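Local coordinates for proteasome assembly chaperone family protein (Pyrococcus furiosus, PDB 3VR0) that acts as an archaeal proteasome activator, a PAC2-family homologue of proteasome assembly factors that probably works by binding the proteasome, at residues Q55-K60 with Y90-P95; D97-L102 with L235-D240. All blocks are in the same frame, centred on the assembly; numbering follows the deposited sequence.

Contact 1. Residues Q55-K60 with Y90-P95; sequences QELKAK and YYWKSP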
# COMPACT_ATOMS: atom_id res chain seq x y z
N GLN C 55 -27.77 10.81 21.13
CA GLN C 55 -28.09 11.36 22.46
C GLN C 55 -29.54 11.72 22.66
O GLN C 55 -30.11 11.33 23.64
CB GLN C 55 -27.24 12.58 22.82
CG GLN C 55 -25.79 12.26 23.02
CD GLN C 55 -25.59 11.18 24.08
OE1 GLN C 55 -25.04 10.10 23.79
NE2 GLN C 55 -26.06 11.46 25.33
N GLU C 56 -30.12 12.44 21.71
CA GLU C 56 -31.50 12.89 21.86
C GLU C 56 -32.52 11.76 21.75
O GLU C 56 -33.59 11.83 22.34
CB GLU C 56 -31.82 13.99 20.85
CG GLU C 56 -30.94 15.24 21.06
CD GLU C 56 -31.06 15.79 22.49
OE1 GLU C 56 -32.21 15.93 22.95
OE2 GLU C 56 -30.02 16.06 23.16
N LEU C 57 -32.18 10.71 21.01
CA LEU C 57 -33.10 9.62 20.82
C LEU C 57 -32.85 8.56 21.89
O LEU C 57 -33.60 7.60 21.99
CB LEU C 57 -32.91 9.02 19.44
CG LEU C 57 -33.42 9.79 18.23
CD1 LEU C 57 -33.22 8.93 17.04
CD2 LEU C 57 -34.89 10.22 18.32
N LYS C 58 -31.78 8.71 22.66
CA LYS C 58 -31.38 7.67 23.61
C LYS C 58 -31.18 6.32 22.90
O LYS C 58 -31.48 5.25 23.45
CB LYS C 58 -32.39 7.57 24.77
CG LYS C 58 -32.34 8.79 25.76
CD LYS C 58 -33.20 8.52 27.03
CE LYS C 58 -34.00 9.78 27.48
NZ LYS C 58 -35.46 9.63 27.09
N ALA C 59 -30.64 6.40 21.67
CA ALA C 59 -30.35 5.24 20.89
C ALA C 59 -29.40 4.34 21.68
O ALA C 59 -28.57 4.81 22.44
CB ALA C 59 -29.72 5.66 19.50
N LYS C 60 -29.52 3.03 21.48
CA LYS C 60 -28.73 2.11 22.29
C LYS C 60 -27.60 1.49 21.51
O LYS C 60 -27.82 0.97 20.41
CB LYS C 60 -29.64 0.97 22.79
CG LYS C 60 -29.01 0.18 23.92
CD LYS C 60 -29.14 -1.31 23.70
CE LYS C 60 -29.15 -2.07 25.04
NZ LYS C 60 -27.78 -2.53 25.46
N TYR C 90 -25.49 2.05 16.86
CA TYR C 90 -26.56 2.29 17.84
C TYR C 90 -27.88 2.02 17.16
O TYR C 90 -28.02 2.22 15.95
CB TYR C 90 -26.56 3.76 18.31
CG TYR C 90 -25.36 4.11 19.15
CD1 TYR C 90 -25.47 4.22 20.53
CD2 TYR C 90 -24.12 4.30 18.57
CE1 TYR C 90 -24.34 4.52 21.30
CE2 TYR C 90 -23.01 4.61 19.32
CZ TYR C 90 -23.12 4.71 20.67
OH TYR C 90 -21.99 5.01 21.38
N TYR C 91 -28.88 1.56 17.91
CA TYR C 91 -30.20 1.47 17.27
C TYR C 91 -31.27 2.27 18.02
O TYR C 91 -31.15 2.56 19.22
CB TYR C 91 -30.64 0.01 17.14
CG TYR C 91 -31.15 -0.60 18.46
CD1 TYR C 91 -32.52 -0.55 18.81
CD2 TYR C 91 -30.26 -1.18 19.35
CE1 TYR C 91 -32.99 -1.11 20.01
CE2 TYR C 91 -30.68 -1.76 20.53
CZ TYR C 91 -32.06 -1.71 20.87
OH TYR C 91 -32.44 -2.28 22.05
N TRP C 92 -32.34 2.57 17.30
CA TRP C 92 -33.50 3.20 17.93
C TRP C 92 -34.70 2.47 17.42
O TRP C 92 -34.85 2.27 16.21
CB TRP C 92 -33.61 4.67 17.56
CG TRP C 92 -34.76 5.41 18.15
CD1 TRP C 92 -34.86 5.89 19.46
CD2 TRP C 92 -35.95 5.85 17.47
NE1 TRP C 92 -36.05 6.59 19.60
CE2 TRP C 92 -36.74 6.56 18.41
CE3 TRP C 92 -36.45 5.67 16.16
CZ2 TRP C 92 -37.99 7.13 18.08
CZ3 TRP C 92 -37.68 6.24 15.82
CH2 TRP C 92 -38.45 6.97 16.80
N LYS C 93 -35.54 2.03 18.36
CA LYS C 93 -36.77 1.33 17.97
C LYS C 93 -37.89 2.36 18.01
O LYS C 93 -38.08 3.01 19.01
CB LYS C 93 -37.05 0.14 18.90
CG LYS C 93 -38.28 -0.73 18.51
CD LYS C 93 -38.61 -1.77 19.64
CE LYS C 93 -39.88 -2.62 19.28
NZ LYS C 93 -39.99 -3.06 17.84
N SER C 94 -38.59 2.56 16.90
CA SER C 94 -39.70 3.51 16.93
C SER C 94 -40.84 3.06 17.88
O SER C 94 -41.15 1.86 17.94
CB SER C 94 -40.29 3.67 15.55
OG SER C 94 -41.48 4.43 15.64
N PRO C 95 -41.47 4.02 18.59
CA PRO C 95 -42.61 3.62 19.45
C PRO C 95 -43.91 3.50 18.68
O PRO C 95 -44.93 3.17 19.29
CB PRO C 95 -42.69 4.75 20.48
CG PRO C 95 -42.05 5.93 19.82
CD PRO C 95 -41.25 5.47 18.61
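Tyr-90, the first residue of 90-95 to meet 55-60, lies where strands 60-66 and 87-92 pair antiparallel in the large mixed sheet of this PAC2-family protein, just after a Schellman motif has turned the chain out of helix 45-57 at Lys-58. Its CB packs on Ala-59 CB at 3.9 Å, while the carbonyl oxygen of Ala-59 stands at the ring edge near CD1; the phenol OH is engaged elsewhere, by Glu-88. Tyr-91 forms the hydrogen-bonded pair with Lys-60. Lys-60 N gives its hydrogen to Tyr-91 O at 2.8 Å in the carbonyl plane, and in the return bond Tyr-91 N is tilted 32° from the carbonyl plane of Lys-60. Both side chains leave the same sheet face and run side by side, Lys-60 CD resting 3.6 Å from Tyr-91 CE2, so the lysine contributes its aliphatic part here. Trp-92 ends the strand with CG anti to its backbone N (chi1 -180°), which brings the indole against Leu-57 at the helix terminus. Leu-57 crosses it at about a right angle over one face, and Ser-94 CA lies against the opposite face. In this CH-pi contact Leu-57 CD1 sits 4.1 Å from the centroid of the Trp-92 five-membered ring, 13° off its normal.

Contact 2. Residues D97-L102 with L235-D240; sequences DEHRDL and LGLEID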
# COMPACT_ATOMS: atom_id res chain seq x y z
N ASP C 97 -45.99 3.09 14.42
CA ASP C 97 -46.03 2.61 13.04
C ASP C 97 -45.74 3.69 12.01
O ASP C 97 -45.61 3.40 10.81
CB ASP C 97 -47.41 2.01 12.74
CG ASP C 97 -47.53 0.57 13.19
OD1 ASP C 97 -46.56 0.02 13.77
OD2 ASP C 97 -48.61 -0.03 12.96
N GLU C 98 -45.65 4.94 12.46
CA GLU C 98 -45.42 6.06 11.57
C GLU C 98 -43.94 6.57 11.55
O GLU C 98 -43.62 7.55 10.89
CB GLU C 98 -46.41 7.21 11.89
CG GLU C 98 -47.94 6.83 11.76
CD GLU C 98 -48.49 6.01 12.95
OE1 GLU C 98 -48.40 6.47 14.13
OE2 GLU C 98 -49.03 4.90 12.71
N HIS C 99 -43.06 5.92 12.32
CA HIS C 99 -41.64 6.27 12.29
C HIS C 99 -40.82 5.03 12.10
O HIS C 99 -41.17 3.96 12.61
CB HIS C 99 -41.25 7.02 13.54
CG HIS C 99 -41.99 8.31 13.69
ND1 HIS C 99 -43.32 8.36 14.05
CD2 HIS C 99 -41.62 9.59 13.47
CE1 HIS C 99 -43.72 9.61 14.08
NE2 HIS C 99 -42.71 10.38 13.73
N ARG C 100 -39.74 5.14 11.34
CA ARG C 100 -38.92 3.96 11.03
C ARG C 100 -37.99 3.72 12.19
O ARG C 100 -37.60 4.65 12.87
CB ARG C 100 -38.18 4.11 9.70
CG ARG C 100 -39.13 4.22 8.48
CD ARG C 100 -39.51 2.89 7.91
NE ARG C 100 -38.39 2.25 7.22
CZ ARG C 100 -37.92 2.60 6.02
NH1 ARG C 100 -38.47 3.59 5.30
NH2 ARG C 100 -36.90 1.93 5.52
N ASP C 101 -37.72 2.46 12.49
CA ASP C 101 -36.55 2.10 13.27
C ASP C 101 -35.22 2.62 12.59
O ASP C 101 -35.15 2.75 11.34
CB ASP C 101 -36.47 0.58 13.33
CG ASP C 101 -37.67 -0.07 14.10
OD1 ASP C 101 -38.37 0.62 14.88
OD2 ASP C 101 -37.89 -1.27 13.87
N LEU C 102 -34.18 2.85 13.43
CA LEU C 102 -32.89 3.36 12.96
C LEU C 102 -31.74 2.49 13.40
O LEU C 102 -31.77 1.94 14.51
CB LEU C 102 -32.61 4.80 13.43
CG LEU C 102 -33.77 5.76 13.07
CD1 LEU C 102 -33.59 7.12 13.71
CD2 LEU C 102 -33.95 5.84 11.54
N LEU C 235 -37.25 12.04 8.55
CA LEU C 235 -37.63 10.94 9.41
C LEU C 235 -38.98 11.17 10.13
O LEU C 235 -39.60 10.21 10.61
CB LEU C 235 -36.52 10.68 10.44
CG LEU C 235 -35.15 10.20 9.91
CD1 LEU C 235 -34.25 10.02 11.10
CD2 LEU C 235 -35.28 8.91 9.12
N GLY C 236 -39.44 12.43 10.18
CA GLY C 236 -40.68 12.78 10.89
C GLY C 236 -40.42 12.97 12.37
O GLY C 236 -41.31 12.78 13.20
N LEU C 237 -39.20 13.36 12.73
CA LEU C 237 -38.87 13.47 14.15
C LEU C 237 -38.58 14.90 14.47
O LEU C 237 -38.11 15.64 13.61
CB LEU C 237 -37.61 12.66 14.48
CG LEU C 237 -37.72 11.16 14.25
CD1 LEU C 237 -36.33 10.59 14.22
CD2 LEU C 237 -38.63 10.47 15.31
N GLU C 238 -38.83 15.28 15.72
CA GLU C 238 -38.43 16.61 16.17
C GLU C 238 -37.47 16.44 17.32
O GLU C 238 -37.73 15.76 18.29
CB GLU C 238 -39.64 17.50 16.51
CG GLU C 238 -40.58 17.69 15.28
CD GLU C 238 -41.73 18.69 15.52
OE1 GLU C 238 -42.86 18.38 15.07
OE2 GLU C 238 -41.48 19.77 16.14
N ILE C 239 -36.31 17.05 17.17
CA ILE C 239 -35.23 16.79 18.09
C ILE C 239 -34.80 18.15 18.55
O ILE C 239 -34.77 19.08 17.75
CB ILE C 239 -34.12 15.94 17.38
CG1 ILE C 239 -34.33 14.47 17.73
CG2 ILE C 239 -32.74 16.28 17.81
CD1 ILE C 239 -35.19 13.74 16.76
N ASP C 240 -34.51 18.28 19.83
CA ASP C 240 -34.04 19.52 20.37
C ASP C 240 -32.59 19.77 19.91
O ASP C 240 -31.69 19.01 20.26
CB ASP C 240 -34.16 19.52 21.92
CG ASP C 240 -33.85 20.88 22.53
OD1 ASP C 240 -33.78 21.86 21.76
OD2 ASP C 240 -33.65 20.96 23.76
O HOH W 1 -39.14 7.70 10.29
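With chi1 near -60° in both, His-99 and Leu-102 each set CG beside the backbone N and anti to the carbonyl carbon, a choice that sends imidazole and isobutyl group alike to the end of helix 221-235. There Gly-236, at positive phi, is the C-prime residue of a Schellman motif. His-99 NE2 donates to Gly-236 O at 2.8 Å; the oxygen lies in the ring plane, but the N-H...O angle is only 133° and the nitrogen stands above the carbonyl plane, so the bond is distinctly bent. Leu-237 CD2 touches His-99 CD2 at 3.6 Å. Nearer the sheet, Leu-102 and Leu-235 meet tip to tip, CD1 to CD1 at 4.0 Å, and Ile-34 borders both. Between the polar and apolar parts a water accepts from Arg-100 N at 2.8 Å and donates to Leu-235 O at 2.6 Å. A phenylalanine in place of His-99 would probably leave Gly-236 O without this donor and Asp-96 without its ring partner. Because ND1 bonds to Asp-96 OD1 while NE2 serves the helix end, both ring nitrogens are engaged and the imidazole is fixed in rotation; the nearby carboxylate and the carbonyls at the helix C-terminus could together favour a protonated ring.

Contacts 1 and 2 follow one another along the chain, with centres 10 Å apart, and strands 87-92 and 102-107 carry the structure from one to the other. Trp-92 N lies 2.9 Å from Leu-102 O, a probable backbone hydrogen bond, and Ser-94 N similarly approaches Asp-101 OD1 at 2.8 Å, tying together the two ends of the loop that connects the strands. Apolar contacts complete the union: Leu-102 touches both Leu-57 and Trp-92, and Leu-237 also reaches Trp-92, so the helix ends of the two contacts share one layer against the sheet. A bound gold ion lies about 10 Å from Gly-236 of contact 2, too distant to be coordinated by it.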